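Local coordinates for SusD-like carbohydrate binding protein (Bacteroides vulgatus, PDB 3LEW) that probably binds carbohydrate at the outer membrane as a SusD-family nutrient-binding protein, at residues L89-I94 against L130-C135; A149-Q154 against Y174-N179. One frame throughout, in Å; residues are numbered along the deposited sequence. Where two conformers were deposited one is given.

Contact 1: residues L89-I94 against L130-C135; sequences LAYRVI and LHLASC
Ala90, Tyr91 and Ile94 on helix 81-103 close around a single leucine, Leu132 on helix 111-135. These consecutive helices form an antiparallel hairpin in the helical part of the SusD fold; the local axes pass 11.1 Å apart at 153°. Along 130-135, Leu130 packs instead on helices 170-187 and 202-215. His131 points its CB at the partner helix and hydrogen-bonds through NE2 to Ser86 OG, one turn before Ala90. Leu132 follows. Its CB points at the partner helix, and with CG beside the backbone N (chi1 -69°) both methyls come to lie in the gap. CD2 meets Ala90 CB at 4.2 Å. CD1 lies obliquely against the phenol end of Tyr91, 3.5 Å from OH and 3.7 Å from CZ, and meets Ile94 CD1 tip to tip at 4.1 Å. Further on, Ser134 turns back into its own helix: OG hydrogen-bonds Leu130 O at 2.7 Å, on the opposite face of that carbonyl from Ser134 N. Between the two segments, then, the join is van der Waals packing that centres on one leucine. The one polar side-chain atom that Leu132 touches there, Tyr91 OH, is hydrogen-bonded to Pro150 O.

Contact 2: residues A149-Q154 against Y174-N179; sequences APIYTQ and YAQSIN
A loop running across a helix makes this contact at the surface of the helical domain: Ile151 and Thr153, in the irregular chain that follows strand 147-149, lie over Gln176 of helix 170-187. Between them Tyr152 points away from the helix, and its carbonyl O is held by Tyr129 OH and Asn98 ND2. Gln176 leaves its helix with CG anti to the backbone N (chi1 -178°), then bends at chi2 (65°); the last torsion, chi3 50°, turns one face of the amide to the loop. Two methyls sit over that same face. Ile151 CG2 covers the carbonyl half, 3.7 Å from Gln176 OE1 and 3.8 Å from Gln176 CG. Thr153 CG2 covers the other half, 3.9 Å from Gln176 NE2. The two methyls also meet each other, Ile151 CG2 to Thr153 CG2 being 4.0 Å. Nearer the helix backbone, Ile151 CD1 rests against Gln176 CB at 3.9 Å. Arg125 of helix 111-135 touches both Thr153 and Gln176, bringing a second helix to the cluster. The glutamine is thus used as a flat, largely van der Waals surface: its amide face receives methyl groups, while NE2 makes a weak hydrogen bond to Asp180 OD1 one turn along.

How the contacts relate
The two contacts follow one another along the chain, and their centres are 10 Å apart. Tyr91 ties them together: its OH lies 2.7 Å from Pro150 O, a probable hydrogen bond, and 3.2 Å from Ala149 CB, so the tyrosine that packs on Leu132 in contact 1 also touches the start of segment 149-154 in contact 2. A second seam runs between helices, with Leu130 CB 3.5 Å from Ser177 OG and Ser134 CA 3.4 Å from Tyr174 OH. Pentaethylene glycol, probably from the crystallisation liquor, comes within about 3 Å of the Tyr91 side chain and hydrogen-bonds Tyr152 OH; whether carbohydrate binds there is not established.

Contact 1: residues L89-I94 against L130-C135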
loop_
_atom_site.group_PDB
_atom_site.type_symbol
_atom_site.label_atom_id
_atom_site.label_comp_id
_atom_site.label_asym_id
_atom_site.label_seq_id
_atom_site.Cartn_x
_atom_site.Cartn_y
_atom_site.Cartn_z
ATOM N N LEU A 89 -0.808 8.313 13.048
ATOM C CA LEU A 89 -0.032 7.082 13.085
ATOM C C LEU A 89 1.404 7.371 12.658
ATOM O O LEU A 89 2.339 6.911 13.340
ATOM C CB LEU A 89 -0.604 5.968 12.218
ATOM C CG LEU A 89 -1.970 5.397 12.605
ATOM C CD1 LEU A 89 -2.386 4.318 11.584
ATOM C CD2 LEU A 89 -2.012 4.904 14.101
ATOM N N ALA A 90 1.586 8.114 11.560
ATOM C CA ALA A 90 2.926 8.401 11.067
ATOM C C ALA A 90 3.773 9.066 12.167
ATOM O O ALA A 90 4.879 8.625 12.479
ATOM C CB ALA A 90 2.886 9.294 9.791
ATOM N N TYR A 91 3.254 10.118 12.795
ATOM C CA TYR A 91 4.058 10.893 13.719
ATOM C C TYR A 91 4.184 10.276 15.099
ATOM O O TYR A 91 5.250 10.378 15.714
ATOM C CB TYR A 91 3.631 12.387 13.766
ATOM C CG TYR A 91 4.128 13.112 12.530
ATOM C CD1 TYR A 91 5.461 13.483 12.406
ATOM C CD2 TYR A 91 3.283 13.360 11.446
ATOM C CE1 TYR A 91 5.941 14.092 11.280
ATOM C CE2 TYR A 91 3.760 14.008 10.312
ATOM C CZ TYR A 91 5.080 14.352 10.208
ATOM O OH TYR A 91 5.565 14.988 9.066
ATOM N N ARG A 92 3.149 9.591 15.590
ATOM C CA ARG A 92 3.302 8.920 16.872
ATOM C C ARG A 92 4.315 7.782 16.792
ATOM O O ARG A 92 5.107 7.604 17.741
ATOM C CB ARG A 92 1.961 8.477 17.449
ATOM C CG ARG A 92 1.136 9.680 17.814
ATOM C CD ARG A 92 -0.128 9.315 18.509
ATOM N NE ARG A 92 -0.889 10.523 18.837
ATOM N N VAL A 93 4.356 7.071 15.668
ATOM C CA VAL A 93 5.245 5.905 15.530
ATOM C C VAL A 93 6.660 6.378 15.184
ATOM O O VAL A 93 7.646 5.867 15.745
ATOM C CB VAL A 93 4.683 4.840 14.619
ATOM C CG1 VAL A 93 5.644 3.600 14.531
ATOM C CG2 VAL A 93 3.316 4.386 15.151
ATOM N N ILE A 94 6.759 7.447 14.402
ATOM C CA ILE A 94 8.072 8.121 14.255
ATOM C C ILE A 94 8.619 8.510 15.618
ATOM O O ILE A 94 9.823 8.365 15.890
ATOM C CB ILE A 94 7.989 9.350 13.294
ATOM C CG1 ILE A 94 7.892 8.895 11.824
ATOM C CG2 ILE A 94 9.184 10.332 13.535
ATOM C CD1 ILE A 94 7.471 10.043 10.819
ATOM N N LEU A 130 8.645 7.421 3.995
ATOM C CA LEU A 130 8.248 7.014 2.641
ATOM C C LEU A 130 6.736 7.194 2.440
ATOM O O LEU A 130 6.268 7.659 1.400
ATOM C CB LEU A 130 8.641 5.577 2.338
ATOM C CG LEU A 130 8.190 4.969 1.012
ATOM C CD1 LEU A 130 8.763 5.806 -0.140
ATOM C CD2 LEU A 130 8.639 3.506 0.881
ATOM N N HIS A 131 5.953 6.830 3.451
ATOM C CA HIS A 131 4.513 7.090 3.422
ATOM C C HIS A 131 4.181 8.573 3.206
ATOM O O HIS A 131 3.384 8.948 2.317
ATOM C CB HIS A 131 3.868 6.624 4.709
ATOM C CG HIS A 131 2.407 6.963 4.793
ATOM N ND1 HIS A 131 1.457 6.395 3.962
ATOM C CD2 HIS A 131 1.735 7.801 5.620
ATOM C CE1 HIS A 131 0.264 6.901 4.249
ATOM N NE2 HIS A 131 0.401 7.742 5.266
ATOM N N LEU A 132 4.833 9.427 3.994
ATOM C CA LEU A 132 4.607 10.862 3.896
ATOM C C LEU A 132 5.018 11.369 2.522
ATOM O O LEU A 132 4.216 12.065 1.842
ATOM C CB LEU A 132 5.326 11.602 5.032
ATOM C CG LEU A 132 4.737 11.371 6.432
ATOM C CD1 LEU A 132 5.734 11.805 7.577
ATOM C CD2 LEU A 132 3.387 12.070 6.618
ATOM N N ALA A 133 6.219 10.997 2.059
ATOM C CA ALA A 133 6.736 11.481 0.789
ATOM C C ALA A 133 5.868 11.077 -0.405
ATOM O O ALA A 133 5.676 11.848 -1.326
ATOM C CB ALA A 133 8.161 10.965 0.563
ATOM N N SER A 134 5.371 9.846 -0.373
ATOM C CA SER A 134 4.648 9.272 -1.524
ATOM C C SER A 134 3.185 9.653 -1.617
ATOM O O SER A 134 2.593 9.449 -2.687
ATOM C CB SER A 134 4.801 7.740 -1.545
ATOM O OG SER A 134 4.261 7.107 -0.391
ATOM N N CYS A 135 2.568 10.162 -0.542
ATOM C CA CYS A 135 1.136 10.466 -0.449
ATOM C C CYS A 135 0.779 11.957 -0.270
ATOM O O CYS A 135 -0.324 12.353 -0.540
ATOM C CB CYS A 135 0.553 9.744 0.767
ATOM S SG CYS A 135 0.462 7.955 0.593
#

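Contact 2: residues A149-Q154 against Y174-N179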
loop_
_atom_site.group_PDB
_atom_site.type_symbol
_atom_site.label_atom_id
_atom_site.label_comp_id
_atom_site.label_asym_id
_atom_site.label_seq_id
_atom_site.Cartn_x
_atom_site.Cartn_y
_atom_site.Cartn_z
ATOM N N ALA A 149 6.084 17.564 4.440
ATOM C CA ALA A 149 5.763 17.301 5.851
ATOM C C ALA A 149 7.005 17.601 6.701
ATOM O O ALA A 149 8.111 17.571 6.190
ATOM C CB ALA A 149 5.295 15.819 6.036
ATOM N N PRO A 150 6.814 17.891 7.984
ATOM C CA PRO A 150 7.956 18.134 8.880
ATOM C C PRO A 150 8.733 16.860 9.155
ATOM O O PRO A 150 8.139 15.764 9.202
ATOM C CB PRO A 150 7.306 18.668 10.165
ATOM C CG PRO A 150 5.829 18.657 9.946
ATOM C CD PRO A 150 5.498 18.119 8.627
ATOM N N ILE A 151 10.038 17.008 9.334
ATOM C CA ILE A 151 10.923 15.887 9.641
ATOM C C ILE A 151 11.420 16.030 11.046
ATOM O O ILE A 151 12.011 17.053 11.384
ATOM C CB ILE A 151 12.131 15.855 8.677
ATOM C CG1 ILE A 151 11.639 15.598 7.259
ATOM C CG2 ILE A 151 13.137 14.772 9.106
ATOM C CD1 ILE A 151 12.724 15.624 6.186
ATOM N N TYR A 152 11.170 15.015 11.876
ATOM C CA TYR A 152 11.737 14.949 13.219
ATOM C C TYR A 152 12.627 13.736 13.339
ATOM O O TYR A 152 12.239 12.602 12.927
ATOM C CB TYR A 152 10.636 14.830 14.291
ATOM C CG TYR A 152 9.643 15.935 14.217
ATOM C CD1 TYR A 152 9.943 17.177 14.697
ATOM C CD2 TYR A 152 8.399 15.747 13.598
ATOM C CE1 TYR A 152 9.027 18.235 14.598
ATOM C CE2 TYR A 152 7.492 16.776 13.511
ATOM C CZ TYR A 152 7.812 18.015 13.990
ATOM O OH TYR A 152 6.911 19.061 13.880
ATOM N N THR A 153 13.803 13.965 13.913
ATOM C CA THR A 153 14.785 12.908 14.135
ATOM C C THR A 153 15.198 12.798 15.605
ATOM O O THR A 153 16.098 12.017 15.933
ATOM C CB THR A 153 16.019 13.085 13.223
ATOM O OG1 THR A 153 16.711 14.310 13.557
ATOM C CG2 THR A 153 15.621 13.080 11.777
ATOM N N GLN A 154 14.532 13.560 16.469
ATOM C CA GLN A 154 14.701 13.502 17.935
ATOM C C GLN A 154 13.315 13.332 18.565
ATOM O O GLN A 154 12.319 13.823 17.981
ATOM C CB GLN A 154 15.299 14.812 18.469
ATOM N N TYR A 174 11.808 12.324 0.848
ATOM C CA TYR A 174 12.374 11.130 0.172
ATOM C C TYR A 174 13.840 10.866 0.597
ATOM O O TYR A 174 14.201 9.719 0.872
ATOM C CB TYR A 174 12.224 11.201 -1.352
ATOM C CG TYR A 174 10.918 10.652 -1.895
ATOM C CD1 TYR A 174 10.573 9.308 -1.731
ATOM C CD2 TYR A 174 10.079 11.460 -2.642
ATOM C CE1 TYR A 174 9.397 8.794 -2.220
ATOM C CE2 TYR A 174 8.879 10.955 -3.152
ATOM C CZ TYR A 174 8.571 9.615 -2.962
ATOM O OH TYR A 174 7.409 9.078 -3.459
ATOM N N ALA A 175 14.689 11.896 0.648
ATOM C CA ALA A 175 16.086 11.727 0.992
ATOM C C ALA A 175 16.237 11.203 2.441
ATOM O O ALA A 175 17.103 10.385 2.728
ATOM C CB ALA A 175 16.890 13.040 0.783
ATOM N N GLN A 176 15.370 11.694 3.331
ATOM C CA GLN A 176 15.348 11.261 4.728
ATOM C C GLN A 176 14.983 9.783 4.804
ATOM O O GLN A 176 15.650 9.028 5.486
ATOM C CB GLN A 176 14.334 12.097 5.544
ATOM C CG GLN A 176 14.268 11.755 7.046
ATOM C CD GLN A 176 15.563 12.075 7.747
ATOM O OE1 GLN A 176 16.092 13.188 7.598
ATOM N NE2 GLN A 176 16.107 11.112 8.498
ATOM N N SER A 177 13.974 9.370 4.059
ATOM C CA SER A 177 13.567 7.958 4.038
ATOM C C SER A 177 14.712 7.060 3.588
ATOM O O SER A 177 15.104 6.085 4.278
ATOM C CB SER A 177 12.374 7.786 3.107
ATOM O OG SER A 177 11.979 6.435 2.992
ATOM N N ILE A 178 15.289 7.400 2.439
ATOM C CA ILE A 178 16.370 6.621 1.857
ATOM C C ILE A 178 17.580 6.605 2.790
ATOM O O ILE A 178 18.146 5.524 3.031
ATOM C CB ILE A 178 16.710 7.094 0.466
ATOM C CG1 ILE A 178 15.542 6.805 -0.496
ATOM C CG2 ILE A 178 17.991 6.444 -0.080
ATOM C CD1 ILE A 178 15.637 7.577 -1.820
ATOM N N ASN A 179 17.936 7.755 3.381
ATOM C CA ASN A 179 19.065 7.767 4.294
ATOM C C ASN A 179 18.877 6.898 5.532
ATOM O O ASN A 179 19.809 6.167 5.930
ATOM C CB ASN A 179 19.420 9.172 4.706
ATOM C CG ASN A 179 20.803 9.264 5.274
ATOM O OD1 ASN A 179 21.821 9.110 4.550
ATOM N ND2 ASN A 179 20.878 9.537 6.564
#